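Local coordinates for M64R (Myxoma virus, PDB 5CZ3), which probably helps the virus multiply in different cell types, as a member of the poxvirus C7 family of host-range proteins, at residues I37-A42 with V91-E96. Numbering follows the deposited sequence.
Sequences IHLKTA and VVIYVE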
ATOM      1  N   ILE A  37       7.479   1.946   1.868  1.00 43.76           N
ATOM      2  CA  ILE A  37       8.087   0.658   1.567  1.00 45.11           C
ATOM      3  C   ILE A  37       9.524   0.820   1.092  1.00 48.24           C
ATOM      4  O   ILE A  37       9.774   1.261  -0.030  1.00 47.34           O
ATOM      5  CB  ILE A  37       7.286  -0.108   0.496  1.00 43.19           C
ATOM      6  CG1 ILE A  37       5.821  -0.242   0.918  1.00 41.18           C
ATOM      7  CG2 ILE A  37       7.898  -1.479   0.258  1.00 44.00           C
ATOM      8  CD1 ILE A  37       4.966  -1.003  -0.071  1.00 39.70           C
ATOM      9  N   HIS A  38      10.467   0.467   1.961  1.00 52.06           N
ATOM     10  CA  HIS A  38      11.877   0.460   1.598  1.00 56.00           C
ATOM     11  C   HIS A  38      12.191  -0.773   0.761  1.00 54.96           C
ATOM     12  O   HIS A  38      12.234  -1.891   1.275  1.00 55.07           O
ATOM     13  CB  HIS A  38      12.763   0.494   2.845  1.00 60.35           C
ATOM     14  CG  HIS A  38      12.708   1.791   3.590  1.00 63.30           C
ATOM     15  ND1 HIS A  38      13.599   2.818   3.363  1.00 67.42           N
ATOM     16  CD2 HIS A  38      11.868   2.230   4.556  1.00 63.51           C
ATOM     17  CE1 HIS A  38      13.312   3.832   4.159  1.00 69.24           C
ATOM     18  NE2 HIS A  38      12.264   3.501   4.892  1.00 67.33           N
ATOM     19  N   LEU A  39      12.397  -0.561  -0.533  1.00 53.54           N
ATOM     20  CA  LEU A  39      12.705  -1.650  -1.449  1.00 52.07           C
ATOM     21  C   LEU A  39      14.210  -1.780  -1.633  1.00 53.46           C
ATOM     22  O   LEU A  39      14.876  -0.836  -2.057  1.00 55.06           O
ATOM     23  CB  LEU A  39      12.022  -1.425  -2.797  1.00 50.80           C
ATOM     24  CG  LEU A  39      10.498  -1.302  -2.766  1.00 48.25           C
ATOM     25  CD1 LEU A  39       9.993  -0.634  -4.033  1.00 47.47           C
ATOM     26  CD2 LEU A  39       9.864  -2.671  -2.590  1.00 47.37           C
ATOM     27  N   LYS A  40      14.746  -2.949  -1.301  1.00 52.92           N
ATOM     28  CA  LYS A  40      16.172  -3.194  -1.461  1.00 55.40           C
ATOM     29  C   LYS A  40      16.402  -4.177  -2.606  1.00 55.39           C
ATOM     30  O   LYS A  40      15.797  -5.250  -2.641  1.00 53.91           O
ATOM     31  CB  LYS A  40      16.784  -3.728  -0.159  1.00 55.91           C
ATOM     32  CG  LYS A  40      16.680  -2.790   1.054  1.00 54.49           C
ATOM     33  N   THR A  41      17.263  -3.805  -3.548  1.00 65.85           N
ATOM     34  CA  THR A  41      17.586  -4.682  -4.671  1.00 64.37           C
ATOM     35  C   THR A  41      19.020  -4.496  -5.160  1.00 67.51           C
ATOM     36  O   THR A  41      19.572  -3.396  -5.111  1.00 68.51           O
ATOM     37  CB  THR A  41      16.625  -4.465  -5.860  1.00 60.22           C
ATOM     38  OG1 THR A  41      16.922  -5.410  -6.895  1.00 60.12           O
ATOM     39  CG2 THR A  41      16.749  -3.053  -6.414  1.00 59.60           C
ATOM     40  N   ALA A  42      19.618  -5.585  -5.630  1.00 69.00           N
ATOM     41  CA  ALA A  42      20.976  -5.548  -6.157  1.00 72.98           C
ATOM     42  C   ALA A  42      20.971  -5.601  -7.681  1.00 71.29           C
ATOM     43  O   ALA A  42      21.982  -5.323  -8.325  1.00 74.19           O
ATOM     44  CB  ALA A  42      21.797  -6.696  -5.588  1.00 70.33           C
ATOM     45  N   VAL A  91       0.349  -0.417 -10.032  1.00 47.26           N
ATOM     46  CA  VAL A  91       1.463   0.413 -10.464  1.00 51.65           C
ATOM     47  C   VAL A  91       2.723  -0.434 -10.634  1.00 55.07           C
ATOM     48  O   VAL A  91       2.979  -1.358  -9.862  1.00 55.63           O
ATOM     49  CB  VAL A  91       1.721   1.584  -9.474  1.00 45.77           C
ATOM     50  CG1 VAL A  91       2.106   1.071  -8.100  1.00 45.35           C
ATOM     51  CG2 VAL A  91       2.786   2.525 -10.014  1.00 46.69           C
ATOM     52  N   VAL A  92       3.488  -0.130 -11.675  1.00 24.40           N
ATOM     53  CA  VAL A  92       4.741  -0.818 -11.938  1.00 27.41           C
ATOM     54  C   VAL A  92       5.879   0.191 -11.988  1.00 29.24           C
ATOM     55  O   VAL A  92       5.835   1.151 -12.756  1.00 38.57           O
ATOM     56  CB  VAL A  92       4.688  -1.612 -13.257  1.00 27.97           C
ATOM     57  CG1 VAL A  92       6.055  -2.188 -13.588  1.00 28.25           C
ATOM     58  CG2 VAL A  92       3.639  -2.716 -13.173  1.00 27.94           C
ATOM     59  N   ILE A  93       6.889  -0.022 -11.153  1.00 57.27           N
ATOM     60  CA  ILE A  93       8.053   0.852 -11.136  1.00 53.83           C
ATOM     61  C   ILE A  93       9.282   0.107 -11.630  1.00 53.76           C
ATOM     62  O   ILE A  93       9.348  -1.120 -11.559  1.00 52.57           O
ATOM     63  CB  ILE A  93       8.333   1.405  -9.728  1.00 51.51           C
ATOM     64  CG1 ILE A  93       8.614   0.261  -8.753  1.00 49.39           C
ATOM     65  CG2 ILE A  93       7.163   2.244  -9.245  1.00 50.19           C
ATOM     66  CD1 ILE A  93       8.994   0.720  -7.363  1.00 48.56           C
ATOM     67  N   TYR A  94      10.252   0.857 -12.137  1.00 54.41           N
ATOM     68  CA  TYR A  94      11.516   0.278 -12.556  1.00 55.56           C
ATOM     69  C   TYR A  94      12.644   0.796 -11.676  1.00 57.09           C
ATOM     70  O   TYR A  94      12.869   2.004 -11.593  1.00 58.35           O
ATOM     71  CB  TYR A  94      11.799   0.595 -14.023  1.00 56.68           C
ATOM     72  CG  TYR A  94      13.171   0.156 -14.471  1.00 57.64           C
ATOM     73  CD1 TYR A  94      13.421  -1.166 -14.817  1.00 56.43           C
ATOM     74  CD2 TYR A  94      14.221   1.061 -14.542  1.00 60.49           C
ATOM     75  CE1 TYR A  94      14.677  -1.572 -15.223  1.00 55.17           C
ATOM     76  CE2 TYR A  94      15.477   0.665 -14.945  1.00 58.07           C
ATOM     77  CZ  TYR A  94      15.701  -0.651 -15.285  1.00 62.61           C
ATOM     78  OH  TYR A  94      16.952  -1.053 -15.689  1.00 67.37           O
ATOM     79  N   VAL A  95      13.353  -0.118 -11.023  1.00 57.43           N
ATOM     80  CA  VAL A  95      14.439   0.264 -10.129  1.00 59.56           C
ATOM     81  C   VAL A  95      15.758  -0.384 -10.535  1.00 63.48           C
ATOM     82  O   VAL A  95      15.783  -1.496 -11.061  1.00 62.88           O
ATOM     83  CB  VAL A  95      14.123  -0.109  -8.667  1.00 57.38           C
ATOM     84  CG1 VAL A  95      13.000   0.767  -8.129  1.00 55.37           C
ATOM     85  CG2 VAL A  95      13.763  -1.583  -8.556  1.00 55.89           C
ATOM     86  N   GLU A  96      16.852   0.330 -10.288  1.00 67.82           N
ATOM     87  CA  GLU A  96      18.187  -0.166 -10.599  1.00 72.65           C
ATOM     88  C   GLU A  96      18.981  -0.366  -9.317  1.00 73.59           C
ATOM     89  O   GLU A  96      19.971  -1.096  -9.290  1.00 75.93           O
ATOM     90  CB  GLU A  96      18.915   0.800 -11.536  1.00 77.50           C
ATOM     91  CG  GLU A  96      18.315   0.867 -12.930  1.00 78.24           C
ATOM     92  CD  GLU A  96      19.061   1.810 -13.854  1.00 82.34           C
ATOM     93  OE1 GLU A  96      19.570   2.844 -13.373  1.00 83.76           O
ATOM     94  OE2 GLU A  96      19.140   1.510 -15.063  1.00 84.48           O
TER
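Ile93 reaches Leu39 through one of its two branches. CB leaves the backbone on the side facing 37-42, and at this point the two branches part. The CG2 methyl stands 6.6 Å from CD1 of Leu39, too far to touch, whereas CG1 sits between the backbone N and the carbonyl carbon (chi1 61°) and turns the longer branch toward strand 34-40. CG1 is still 5.0 Å from Leu39 CD1; it is the last carbon, CD1, that arrives, meeting Leu39 CD1 at 3.7 Å. CD1 lies anti to CA in Ile93 (chi2 176°) and nearly so in Leu39, and the two side chains meet tip to tip, methyl against methyl. On the way, Ile93 CD1 also passes 4.1 Å from CG1 of Val95, its neighbour on the same face of the strand.

The two strands belong to opposite sheets of the beta-sandwich: 34-40 to the mixed one, 87-95 to the antiparallel one. No hydrogen bond links these segments, and the interface here is apolar. Phe49 and Met68 also touch Ile93, while Ile47 and Val120 touch Leu39.

Val95, the last residue of its strand, meets Thr41, just past the end of strand 34-40, differently: the side chains cross at a slant, with CG2 of Thr41 4.0 Å from CG2 of Val95. The threonine divides its two branches by chemistry: its methyl goes to the valine, and OG1, held opposite the backbone N (chi1 -176°), is hydrogen-bonded to the carbonyl O of Thr43. Leu70, from strand 67-70, packs on Val95, and Asp98 OD1 takes the backbone N-H of Thr41.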